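Local coordinates for high-potential iron-sulfur protein (Rhodoferax fermentans, PDB 1HLQ) that carries electrons through a high-potential [4Fe-4S] cluster, serving anaerobic and photosynthetic electron transfer, at residues 3-6 and 7-11. Residues are numbered along the deposited sequence; the frame is centred on the assembly and turned at random.
Sequences PLVA and ETDAN
Ala6 and Asp9 close a type I beta turn that leads the N-terminal segment into helix 10-14 of this HiPIP fold, and two hydrogen bonds tie its ends together. The backbone bond runs from Asp9 N to Ala6 O over 2.9 Å. The other joins side chain to backbone: Ala6 N gives its hydrogen to Asp9 OD1 at 3.0 Å, nearly straight at 162° but from above the carboxylate plane, 68° out of it. Asp9 sits at the N-cap position, yet its carboxylate turns back to the turn's first residue and makes no capping bond to the helix. The torsion behind this sets CG anti to the carbonyl carbon of Asp9 and beside its backbone N (chi1 -70°). Lys60 forms a salt bridge with the same OD1, which therefore serves both a backbone N-H and a charge. An asparagine at this position would probably weaken the hold on Lys60, leaving its ammonium without a countercharge here. From the second position of the turn, Glu7 OE1 accepts a hydrogen bond from Ala19 N, farther along the chain. Van der Waals contacts across the turn are few. Val5, the buried residue, packs on Tyr17, Phe57 and Val62, with its side chain about 7 Å from the cluster. Its CG1, anti to the backbone N, also comes within 4.1 Å of Asp9 OD1. On the carboxylate's other branch, Asp9 OD2 lies 3.5 Å from Ala6 CB.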
loop_
_atom_site.group_PDB
_atom_site.type_symbol
_atom_site.label_atom_id
_atom_site.label_comp_id
_atom_site.label_asym_id
_atom_site.label_seq_id
_atom_site.Cartn_x
_atom_site.Cartn_y
_atom_site.Cartn_z
ATOM N N PRO A 3 -15.859 6.069 4.708
ATOM C CA PRO A 3 -15.194 6.814 5.744
ATOM C C PRO A 3 -13.872 7.379 5.227
ATOM O O PRO A 3 -13.105 6.709 4.535
ATOM C CB PRO A 3 -14.902 5.796 6.840
ATOM C CG PRO A 3 -15.995 4.801 6.641
ATOM C CD PRO A 3 -16.115 4.671 5.147
ATOM N N LEU A 4 -13.577 8.605 5.652
ATOM C CA LEU A 4 -12.295 9.190 5.279
ATOM C C LEU A 4 -11.162 8.585 6.083
ATOM O O LEU A 4 -11.269 8.222 7.258
ATOM C CB LEU A 4 -12.302 10.705 5.546
ATOM C CG LEU A 4 -13.226 11.539 4.647
ATOM C CD1 LEU A 4 -13.333 12.940 5.221
ATOM C CD2 LEU A 4 -12.750 11.548 3.212
ATOM N N VAL A 5 -10.010 8.462 5.415
ATOM C CA VAL A 5 -8.792 8.050 6.105
ATOM C C VAL A 5 -8.539 8.974 7.285
ATOM O O VAL A 5 -8.717 10.198 7.172
ATOM C CB VAL A 5 -7.604 8.121 5.116
ATOM C CG1 VAL A 5 -6.264 7.960 5.813
ATOM C CG2 VAL A 5 -7.773 7.101 3.996
ATOM N N ALA A 6 -8.173 8.458 8.441
ATOM C CA ALA A 6 -7.757 9.241 9.599
ATOM C C ALA A 6 -6.232 9.360 9.551
ATOM O O ALA A 6 -5.538 8.382 9.268
ATOM C CB ALA A 6 -8.195 8.620 10.911
ATOM N N GLU A 7 -5.693 10.520 9.892
ATOM C CA GLU A 7 -4.256 10.735 9.900
ATOM C C GLU A 7 -3.552 9.864 10.919
ATOM O O GLU A 7 -2.342 9.653 10.806
ATOM C CB GLU A 7 -3.932 12.220 10.110
ATOM C CG GLU A 7 -4.373 13.066 8.940
ATOM C CD GLU A 7 -4.166 14.555 9.095
ATOM O OE1 GLU A 7 -4.752 15.242 8.232
ATOM O OE2 GLU A 7 -3.470 14.965 10.052
ATOM N N THR A 8 -4.251 9.365 11.930
ATOM C CA THR A 8 -3.703 8.464 12.922
ATOM C C THR A 8 -3.807 7.002 12.500
ATOM O O THR A 8 -3.338 6.136 13.243
ATOM C CB THR A 8 -4.459 8.667 14.254
ATOM O OG1 THR A 8 -5.859 8.598 13.979
ATOM C CG2 THR A 8 -4.051 9.990 14.888
ATOM N N ASP A 9 -4.447 6.681 11.387
ATOM C CA ASP A 9 -4.504 5.297 10.903
ATOM C C ASP A 9 -3.074 4.835 10.624
ATOM O O ASP A 9 -2.236 5.602 10.158
ATOM C CB ASP A 9 -5.344 5.143 9.651
ATOM C CG ASP A 9 -6.843 5.311 9.816
ATOM O OD1 ASP A 9 -7.566 5.492 8.809
ATOM O OD2 ASP A 9 -7.302 5.246 10.993
ATOM N N ALA A 10 -2.772 3.567 10.900
ATOM C CA ALA A 10 -1.409 3.077 10.751
ATOM C C ALA A 10 -0.869 3.230 9.332
ATOM O O ALA A 10 0.280 3.679 9.174
ATOM C CB ALA A 10 -1.312 1.606 11.152
ATOM N N ASN A 11 -1.673 2.888 8.340
ATOM C CA ASN A 11 -1.201 3.002 6.964
ATOM C C ASN A 11 -1.021 4.460 6.569
ATOM O O ASN A 11 -0.113 4.782 5.802
ATOM C CB ASN A 11 -2.055 2.212 5.997
ATOM C CG ASN A 11 -3.523 2.520 5.946
ATOM O OD1 ASN A 11 -4.010 3.426 6.632
ATOM N ND2 ASN A 11 -4.258 1.748 5.156
#